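Local coordinates for protein carbohydrate esterase family 2 (CE2) (Chaetomium olivicolor, PDB 4XVH) that probably removes acetyl groups from xylan or related plant polysaccharides, pairing an SGNH-type esterase domain with a carbohydrate-binding beta-sandwich domain, at residues Ile115-Thr120 / Gly213-Gly218; Ile119-Gly124 / Ala160-Gly165. One frame throughout, in Å; residues are numbered along the deposited sequence.

How the contacts relate
Both contacts are buried, lie about 7 Å apart between centres, and are built on the same short helix, 118-121, just after an inner strand, 111-116, of the parallel sheet. Contact 1 reaches from its beginning to the loop and short helix after strand 207-211, and there polar groups and water do most of the work. Contact 2 uses the other end of the helix against the turn that follows the outermost strand 155-160, and is mostly apolar. The two meet at the bound polyether, whose last modelled oxygen, OAW, takes one hydrogen bond from each, and Asn215 of contact 1 also donates to Lys164 O of contact 2.

Contact 1 (Ile115-Thr120 / Gly213-Gly218); sequences IGDSIT and GTNDFG. With PEU (2,5,8,11,14,17,20,23,26,29,32,35,38,41,44,47,50,53,56,59,62,65,68,71,74,77,80-heptacosaoxadooctacontan-82-ol), chain C.
Asp117 and Asn215 face each other where two signature blocks of the SGNH hydrolase fold converge: the Gly-Asp-Ser block leading from strand 111-116 into helix 118-121, and the Gly-Thr-Asn-Asp segment after strand 207-211. No direct hydrogen bond joins the segments. Asn215 ND2 instead passes beside the methylene of Asp117, 3.5 Å from CB, with its amide turned nearly perpendicular to the carboxylate. The amide has work elsewhere: ND2 donates to OAW of the bound polyether over 2.9 Å (N-H...O angle 155°), and it also bonds Lys164 O, which helps fix the rotation of the group. In SGNH enzymes the serine of the first block is the nucleophile and this asparagine lines the oxyanion hole, so OAW probably sits near the site of a substrate's oxyanion. Ser118 is placed consistently with a nucleophile: its OG is hydrogen-bonded to His306 NE2 and lies 2.9 Å from OAW.

Water links the two segments in the next shell. Water 2 donates to Asp117 OD2 at 2.6 Å while accepting from Gly213 N and Asn215 N, tying the carboxylate to the backbone at the start of residues 214-217. Water 1 is hydrogen-bonded to Asp117 OD2 and bonds Thr214 OG1 (2.7 Å), a hydroxyl that also bonds Ser256. Beside Thr214, CD1 of Ile119 crosses at about a right angle and touches OG1 at 3.5 Å, an apolar flank to the hydrated patch.

Asp117 is positioned as the N-cap of helix 118-121. With CG between the backbone N and the carbonyl carbon (chi1 52°), the carboxylate sends OD2 to the waters and turns OD1 back to its own chain, where Ile119 N approaches on the anti side at 3.0 Å, 26° out of the carboxylate plane.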
ATOM      1  N   ILE A 115      -0.213   5.914  -1.208  1.00 16.30           N
ATOM      2  CA  ILE A 115      -1.257   6.186  -0.221  1.00 15.49           C
ATOM      3  C   ILE A 115      -2.618   5.910  -0.848  1.00 14.83           C
ATOM      4  O   ILE A 115      -2.890   6.431  -1.926  1.00 14.69           O
ATOM      5  CB  ILE A 115      -1.218   7.647   0.253  1.00 16.60           C
ATOM      6  CG1 ILE A 115       0.181   8.005   0.797  1.00 15.73           C
ATOM      7  CG2 ILE A 115      -2.337   7.890   1.297  1.00 17.61           C
ATOM      8  CD1 ILE A 115       0.456   9.538   0.865  1.00 14.56           C
ATOM      9  N   GLY A 116      -3.469   5.117  -0.188  1.00 13.66           N
ATOM     10  CA  GLY A 116      -4.766   4.854  -0.775  1.00 15.18           C
ATOM     11  C   GLY A 116      -5.703   4.000   0.040  1.00 15.90           C
ATOM     12  O   GLY A 116      -5.632   3.966   1.285  1.00 16.24           O
ATOM     13  N   ASP A 117      -6.594   3.312  -0.671  1.00 14.79           N
ATOM     14  CA  ASP A 117      -7.624   2.519  -0.026  1.00 16.89           C
ATOM     15  C   ASP A 117      -7.428   1.030  -0.344  1.00 16.16           C
ATOM     16  O   ASP A 117      -6.304   0.564  -0.493  1.00 15.09           O
ATOM     17  CB  ASP A 117      -9.003   2.989  -0.486  1.00 19.13           C
ATOM     18  CG  ASP A 117      -9.138   3.038  -2.018  1.00 19.81           C
ATOM     19  OD1 ASP A 117      -8.489   2.243  -2.730  1.00 18.93           O
ATOM     20  OD2 ASP A 117      -9.903   3.887  -2.517  1.00 20.61           O
ATOM     21  N   SER A 118      -8.531   0.302  -0.494  1.00 15.21           N
ATOM     22  CA  SER A 118      -8.455  -1.139  -0.700  1.00 15.37           C
ATOM     23  C   SER A 118      -7.659  -1.482  -1.986  1.00 13.97           C
ATOM     24  O   SER A 118      -7.021  -2.533  -2.088  1.00 15.50           O
ATOM     25  CB  SER A 118      -9.879  -1.710  -0.775  1.00 16.20           C
ATOM     26  OG  SER A 118     -10.513  -1.211  -1.936  1.00 15.69           O
ATOM     27  N   ILE A 119      -7.729  -0.607  -2.982  1.00 12.71           N
ATOM     28  CA  ILE A 119      -7.026  -0.861  -4.240  1.00 13.91           C
ATOM     29  C   ILE A 119      -5.502  -0.838  -4.008  1.00 15.13           C
ATOM     30  O   ILE A 119      -4.732  -1.666  -4.561  1.00 15.33           O
ATOM     31  CB  ILE A 119      -7.437   0.176  -5.307  1.00 14.92           C
ATOM     32  CG1 ILE A 119      -8.963   0.093  -5.514  1.00 16.45           C
ATOM     33  CG2 ILE A 119      -6.675  -0.044  -6.633  1.00 14.91           C
ATOM     34  CD1 ILE A 119      -9.522   1.250  -6.365  1.00 16.86           C
ATOM     35  N   THR A 120      -5.075   0.077  -3.147  1.00 14.04           N
ATOM     36  CA  THR A 120      -3.666   0.216  -2.826  1.00 13.26           C
ATOM     37  C   THR A 120      -3.215  -0.848  -1.837  1.00 14.48           C
ATOM     38  O   THR A 120      -2.067  -1.305  -1.879  1.00 15.32           O
ATOM     39  CB  THR A 120      -3.417   1.644  -2.305  1.00 13.96           C
ATOM     40  OG1 THR A 120      -3.767   2.541  -3.365  1.00 16.63           O
ATOM     41  CG2 THR A 120      -2.005   1.872  -1.856  1.00 11.88           C
ATOM     42  N   GLY A 213     -10.646   8.161  -3.623  1.00 18.54           N
ATOM     43  CA  GLY A 213     -11.850   8.729  -4.223  1.00 20.81           C
ATOM     44  C   GLY A 213     -12.870   7.652  -4.550  1.00 21.40           C
ATOM     45  O   GLY A 213     -14.047   7.940  -4.708  1.00 22.71           O
ATOM     46  N   THR A 214     -12.425   6.403  -4.679  1.00 20.26           N
ATOM     47  CA  THR A 214     -13.385   5.333  -4.942  1.00 19.56           C
ATOM     48  C   THR A 214     -14.456   5.329  -3.839  1.00 20.16           C
ATOM     49  O   THR A 214     -15.651   5.294  -4.128  1.00 21.00           O
ATOM     50  CB  THR A 214     -12.707   3.971  -5.021  1.00 18.50           C
ATOM     51  OG1 THR A 214     -11.741   4.000  -6.070  1.00 18.90           O
ATOM     52  CG2 THR A 214     -13.746   2.850  -5.283  1.00 18.22           C
ATOM     53  N   ASN A 215     -14.039   5.391  -2.582  1.00 19.02           N
ATOM     54  CA  ASN A 215     -15.014   5.430  -1.488  1.00 20.58           C
ATOM     55  C   ASN A 215     -15.777   6.756  -1.373  1.00 21.54           C
ATOM     56  O   ASN A 215     -16.980   6.768  -1.050  1.00 20.80           O
ATOM     57  CB  ASN A 215     -14.295   5.098  -0.173  1.00 21.05           C
ATOM     58  CG  ASN A 215     -13.745   3.671  -0.181  1.00 21.14           C
ATOM     59  OD1 ASN A 215     -14.495   2.729  -0.377  1.00 21.05           O
ATOM     60  ND2 ASN A 215     -12.440   3.525  -0.046  1.00 20.49           N
ATOM     61  N   ASP A 216     -15.099   7.868  -1.650  1.00 19.72           N
ATOM     62  CA  ASP A 216     -15.736   9.180  -1.526  1.00 22.33           C
ATOM     63  C   ASP A 216     -16.942   9.287  -2.465  1.00 22.09           C
ATOM     64  O   ASP A 216     -17.992   9.879  -2.134  1.00 24.33           O
ATOM     65  CB  ASP A 216     -14.720  10.299  -1.842  1.00 22.75           C
ATOM     66  CG  ASP A 216     -13.476  10.214  -0.966  1.00 23.90           C
ATOM     67  OD1 ASP A 216     -12.722   9.242  -1.127  1.00 22.61           O
ATOM     68  OD2 ASP A 216     -13.278  11.104  -0.108  1.00 26.01           O
ATOM     69  N   PHE A 217     -16.785   8.705  -3.653  1.00 21.79           N
ATOM     70  CA  PHE A 217     -17.813   8.833  -4.680  1.00 24.24           C
ATOM     71  C   PHE A 217     -19.029   7.937  -4.443  1.00 25.18           C
ATOM     72  O   PHE A 217     -20.104   8.189  -4.968  1.00 27.27           O
ATOM     73  CB  PHE A 217     -17.196   8.571  -6.049  1.00 22.76           C
ATOM     74  CG  PHE A 217     -16.712   9.833  -6.719  1.00 23.55           C
ATOM     75  CD1 PHE A 217     -15.497  10.402  -6.376  1.00 23.64           C
ATOM     76  CD2 PHE A 217     -17.483  10.459  -7.663  1.00 24.63           C
ATOM     77  CE1 PHE A 217     -15.073  11.584  -6.996  1.00 23.60           C
ATOM     78  CE2 PHE A 217     -17.060  11.627  -8.282  1.00 25.52           C
ATOM     79  CZ  PHE A 217     -15.850  12.174  -7.949  1.00 24.73           C
ATOM     80  N   GLY A 218     -18.879   6.902  -3.636  1.00 25.01           N
ATOM     81  CA  GLY A 218     -20.040   6.073  -3.318  1.00 24.75           C
ATOM     82  C   GLY A 218     -21.133   6.861  -2.623  1.00 27.09           C
ATOM     83  O   GLY A 218     -20.837   7.627  -1.696  1.00 26.32           O
TER
HETATM   84  CAA PEU C 402      -9.045  -7.271  14.464  1.00 70.99           C
HETATM   85  OAB PEU C 402     -10.330  -7.326  13.822  1.00 71.77           O
HETATM   86  CAC PEU C 402     -11.374  -6.580  14.559  1.00 72.61           C
HETATM   87  CAD PEU C 402     -12.856  -6.524  14.028  1.00 77.05           C
HETATM   88  OAE PEU C 402     -13.484  -7.825  13.925  1.00 77.29           O
HETATM   89  CAF PEU C 402     -12.848  -8.718  12.956  1.00 77.68           C
HETATM   90  CAG PEU C 402     -12.995  -8.501  11.441  1.00 77.76           C
HETATM   91  OAH PEU C 402     -12.624  -7.228  10.891  1.00 78.01           O
HETATM   92  CAI PEU C 402     -12.656  -7.262   9.436  1.00 77.94           C
HETATM   93  CAJ PEU C 402     -12.542  -5.869   8.805  1.00 78.01           C
HETATM   94  OAK PEU C 402     -12.526  -5.960   7.355  1.00 78.05           O
HETATM   95  CAL PEU C 402     -12.869  -4.676   6.793  1.00 78.01           C
HETATM   96  CAM PEU C 402     -12.900  -4.653   5.268  1.00 77.83           C
HETATM   97  OAN PEU C 402     -13.493  -3.371   4.976  1.00 77.54           O
HETATM   98  CAO PEU C 402     -13.746  -3.141   3.572  1.00 76.89           C
HETATM   99  CAP PEU C 402     -14.802  -2.065   3.725  1.00 76.24           C
HETATM  100  OAQ PEU C 402     -15.522  -1.374   2.674  1.00 75.85           O
HETATM  101  CAR PEU C 402     -16.231  -2.168   1.672  1.00 75.04           C
HETATM  102  CAS PEU C 402     -15.471  -2.857   0.510  1.00 73.49           C
HETATM  103  OAT PEU C 402     -14.792  -1.916  -0.413  1.00 71.07           O
HETATM  104  CAU PEU C 402     -13.738  -1.086   0.163  1.00 68.13           C
HETATM  105  CAV PEU C 402     -13.125  -0.130  -0.882  1.00 65.81           C
HETATM  106  OAW PEU C 402     -12.041   0.719  -0.428  1.00 64.62           O
HETATM  107  O   HOH W   1      -9.611   5.149  -4.955  1.00 15.51           O
HETATM  108  O   HOH W   2     -11.094   6.059  -1.641  1.00 18.51           O

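Contact 2 (Ile119-Gly124 / Ala160-Gly165); sequences ITVGYG and AWSGKG. With PEU (2,5,8,11,14,17,20,23,26,29,32,35,38,41,44,47,50,53,56,59,62,65,68,71,74,77,80-heptacosaoxadooctacontan-82-ol), chain C.
The Tyr123 ring presents an edge to Ser162: OG lies near the ring plane, 3.4 Å from CD2, in a packing contact. A chi1 of -174° swings the Tyr123 ring away from its own N and out to Ser162 and the polyether, whose CAO approaches CE2 obliquely at 4.0 Å. The same ring meets His306, and its hydroxyl bonds Asp304. Trp161 leaves its backbone pointing away from residues 119-124, and CE of Lys164 lies 3.7 Å above one face of its indole, toward the rim.

Away from the tyrosine, the packing is aliphatic. The Ala160 methyl group fits between Thr120 CG2, at 3.7 Å, and Val121 CG2, at 3.8 Å; this valine branch also lies against the backbone from Ala160 to Ser162. Strand 155-160 is thereby seated on helix 118-121 just where it gives way to a type II turn, Trp161 to Lys164.

Gly163, third in that turn with positive phi, donates its N-H to OAW of the polyether over 2.9 Å. Ser162 OG bonds Glu84. The contact is thus mainly apolar packing with no hydrogen bond across it, while its turn supplies a backbone N-H that, as in other SGNH esterases, probably serves the oxyanion hole.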
ATOM      1  N   ILE A 119      -7.729  -0.607  -2.982  1.00 12.71           N
ATOM      2  CA  ILE A 119      -7.026  -0.861  -4.240  1.00 13.91           C
ATOM      3  C   ILE A 119      -5.502  -0.838  -4.008  1.00 15.13           C
ATOM      4  O   ILE A 119      -4.732  -1.666  -4.561  1.00 15.33           O
ATOM      5  CB  ILE A 119      -7.437   0.176  -5.307  1.00 14.92           C
ATOM      6  CG1 ILE A 119      -8.963   0.093  -5.514  1.00 16.45           C
ATOM      7  CG2 ILE A 119      -6.675  -0.044  -6.633  1.00 14.91           C
ATOM      8  CD1 ILE A 119      -9.522   1.250  -6.365  1.00 16.86           C
ATOM      9  N   THR A 120      -5.075   0.077  -3.147  1.00 14.04           N
ATOM     10  CA  THR A 120      -3.666   0.216  -2.826  1.00 13.26           C
ATOM     11  C   THR A 120      -3.215  -0.848  -1.837  1.00 14.48           C
ATOM     12  O   THR A 120      -2.067  -1.305  -1.879  1.00 15.32           O
ATOM     13  CB  THR A 120      -3.417   1.644  -2.305  1.00 13.96           C
ATOM     14  OG1 THR A 120      -3.767   2.541  -3.365  1.00 16.63           O
ATOM     15  CG2 THR A 120      -2.005   1.872  -1.856  1.00 11.88           C
ATOM     16  N   VAL A 121      -4.129  -1.276  -0.972  1.00 14.74           N
ATOM     17  CA  VAL A 121      -3.856  -2.427  -0.126  1.00 13.76           C
ATOM     18  C   VAL A 121      -3.569  -3.667  -0.964  1.00 14.12           C
ATOM     19  O   VAL A 121      -2.597  -4.382  -0.723  1.00 14.11           O
ATOM     20  CB  VAL A 121      -5.051  -2.759   0.794  1.00 14.49           C
ATOM     21  CG1 VAL A 121      -4.852  -4.147   1.433  1.00 14.88           C
ATOM     22  CG2 VAL A 121      -5.234  -1.670   1.870  1.00 13.91           C
ATOM     23  N   GLY A 122      -4.424  -3.900  -1.963  1.00 12.27           N
ATOM     24  CA  GLY A 122      -4.438  -5.178  -2.645  1.00 12.30           C
ATOM     25  C   GLY A 122      -5.569  -6.081  -2.196  1.00 14.25           C
ATOM     26  O   GLY A 122      -5.450  -7.287  -2.251  1.00 13.54           O
ATOM     27  N   TYR A 123      -6.652  -5.467  -1.735  1.00 15.42           N
ATOM     28  CA  TYR A 123      -7.904  -6.162  -1.390  1.00 17.03           C
ATOM     29  C   TYR A 123      -8.314  -7.150  -2.475  1.00 17.80           C
ATOM     30  O   TYR A 123      -8.449  -6.757  -3.640  1.00 17.26           O
ATOM     31  CB  TYR A 123      -9.000  -5.099  -1.199  1.00 17.70           C
ATOM     32  CG  TYR A 123     -10.347  -5.576  -0.705  1.00 18.42           C
ATOM     33  CD1 TYR A 123     -11.220  -6.257  -1.559  1.00 18.43           C
ATOM     34  CD2 TYR A 123     -10.759  -5.313   0.602  1.00 18.28           C
ATOM     35  CE1 TYR A 123     -12.452  -6.685  -1.126  1.00 21.18           C
ATOM     36  CE2 TYR A 123     -12.008  -5.727   1.057  1.00 21.02           C
ATOM     37  CZ  TYR A 123     -12.850  -6.419   0.188  1.00 22.71           C
ATOM     38  OH  TYR A 123     -14.085  -6.856   0.609  1.00 23.41           O
ATOM     39  N   GLY A 124      -8.553  -8.415  -2.123  1.00 13.91           N
ATOM     40  CA  GLY A 124      -9.188  -9.328  -3.077  1.00 14.82           C
ATOM     41  C   GLY A 124      -8.372  -9.707  -4.307  1.00 17.27           C
ATOM     42  O   GLY A 124      -8.874 -10.399  -5.207  1.00 17.93           O
ATOM     43  N   ALA A 160      -2.230   2.524   3.551  1.00 15.57           N
ATOM     44  CA  ALA A 160      -3.523   2.291   2.905  1.00 16.11           C
ATOM     45  C   ALA A 160      -4.414   1.466   3.780  1.00 16.59           C
ATOM     46  O   ALA A 160      -3.925   0.667   4.574  1.00 17.99           O
ATOM     47  CB  ALA A 160      -3.330   1.607   1.574  1.00 15.38           C
ATOM     48  N   TRP A 161      -5.731   1.645   3.638  1.00 17.41           N
ATOM     49  CA  TRP A 161      -6.674   0.993   4.542  1.00 17.90           C
ATOM     50  C   TRP A 161      -7.980   0.834   3.743  1.00 17.27           C
ATOM     51  O   TRP A 161      -8.462   1.804   3.173  1.00 17.27           O
ATOM     52  CB  TRP A 161      -6.876   1.853   5.808  1.00 18.58           C
ATOM     53  CG  TRP A 161      -7.721   1.264   6.894  1.00 19.79           C
ATOM     54  CD1 TRP A 161      -8.950   0.665   6.768  1.00 20.66           C
ATOM     55  CD2 TRP A 161      -7.402   1.238   8.299  1.00 23.36           C
ATOM     56  NE1 TRP A 161      -9.401   0.250   8.019  1.00 23.05           N
ATOM     57  CE2 TRP A 161      -8.468   0.594   8.966  1.00 25.00           C
ATOM     58  CE3 TRP A 161      -6.307   1.685   9.053  1.00 25.36           C
ATOM     59  CZ2 TRP A 161      -8.474   0.400  10.358  1.00 28.59           C
ATOM     60  CZ3 TRP A 161      -6.320   1.499  10.436  1.00 28.31           C
ATOM     61  CH2 TRP A 161      -7.392   0.862  11.069  1.00 29.33           C
ATOM     62  N   SER A 162      -8.517  -0.380   3.678  1.00 16.80           N
ATOM     63  CA  SER A 162      -9.708  -0.608   2.857  1.00 17.80           C
ATOM     64  C   SER A 162     -10.898   0.205   3.364  1.00 18.96           C
ATOM     65  O   SER A 162     -11.127   0.291   4.574  1.00 18.72           O
ATOM     66  CB  SER A 162     -10.062  -2.094   2.819  1.00 18.08           C
ATOM     67  OG  SER A 162      -9.066  -2.758   2.052  1.00 16.00           O
ATOM     68  N   GLY A 163     -11.629   0.800   2.426  1.00 19.10           N
ATOM     69  CA  GLY A 163     -12.866   1.497   2.726  1.00 20.84           C
ATOM     70  C   GLY A 163     -12.647   2.966   3.018  1.00 21.13           C
ATOM     71  O   GLY A 163     -13.615   3.711   3.157  1.00 22.61           O
ATOM     72  N   LYS A 164     -11.380   3.388   3.088  1.00 19.25           N
ATOM     73  CA  LYS A 164     -11.078   4.740   3.506  1.00 19.55           C
ATOM     74  C   LYS A 164     -11.111   5.714   2.353  1.00 20.07           C
ATOM     75  O   LYS A 164     -10.795   5.383   1.211  1.00 19.11           O
ATOM     76  CB  LYS A 164      -9.718   4.805   4.200  1.00 17.83           C
ATOM     77  CG  LYS A 164      -9.668   3.997   5.494  1.00 15.77           C
ATOM     78  CD  LYS A 164     -10.664   4.545   6.531  1.00 17.36           C
ATOM     79  CE  LYS A 164     -10.403   3.916   7.905  1.00 17.95           C
ATOM     80  NZ  LYS A 164     -11.332   4.461   8.947  1.00 19.71           N
ATOM     81  N   GLY A 165     -11.466   6.952   2.673  1.00 22.51           N
ATOM     82  CA  GLY A 165     -11.497   7.997   1.675  1.00 22.84           C
ATOM     83  C   GLY A 165     -10.624   9.199   2.016  1.00 23.25           C
ATOM     84  O   GLY A 165      -9.896   9.212   3.010  1.00 23.45           O
TER
HETATM   85  CAA PEU C 402      -9.045  -7.271  14.464  1.00 70.99           C
HETATM   86  OAB PEU C 402     -10.330  -7.326  13.822  1.00 71.77           O
HETATM   87  CAC PEU C 402     -11.374  -6.580  14.559  1.00 72.61           C
HETATM   88  CAD PEU C 402     -12.856  -6.524  14.028  1.00 77.05           C
HETATM   89  OAE PEU C 402     -13.484  -7.825  13.925  1.00 77.29           O
HETATM   90  CAF PEU C 402     -12.848  -8.718  12.956  1.00 77.68           C
HETATM   91  CAG PEU C 402     -12.995  -8.501  11.441  1.00 77.76           C
HETATM   92  OAH PEU C 402     -12.624  -7.228  10.891  1.00 78.01           O
HETATM   93  CAI PEU C 402     -12.656  -7.262   9.436  1.00 77.94           C
HETATM   94  CAJ PEU C 402     -12.542  -5.869   8.805  1.00 78.01           C
HETATM   95  OAK PEU C 402     -12.526  -5.960   7.355  1.00 78.05           O
HETATM   96  CAL PEU C 402     -12.869  -4.676   6.793  1.00 78.01           C
HETATM   97  CAM PEU C 402     -12.900  -4.653   5.268  1.00 77.83           C
HETATM   98  OAN PEU C 402     -13.493  -3.371   4.976  1.00 77.54           O
HETATM   99  CAO PEU C 402     -13.746  -3.141   3.572  1.00 76.89           C
HETATM  100  CAP PEU C 402     -14.802  -2.065   3.725  1.00 76.24           C
HETATM  101  OAQ PEU C 402     -15.522  -1.374   2.674  1.00 75.85           O
HETATM  102  CAR PEU C 402     -16.231  -2.168   1.672  1.00 75.04           C
HETATM  103  CAS PEU C 402     -15.471  -2.857   0.510  1.00 73.49           C
HETATM  104  OAT PEU C 402     -14.792  -1.916  -0.413  1.00 71.07           O
HETATM  105  CAU PEU C 402     -13.738  -1.086   0.163  1.00 68.13           C
HETATM  106  CAV PEU C 402     -13.125  -0.130  -0.882  1.00 65.81           C
HETATM  107  OAW PEU C 402     -12.041   0.719  -0.428  1.00 64.62           O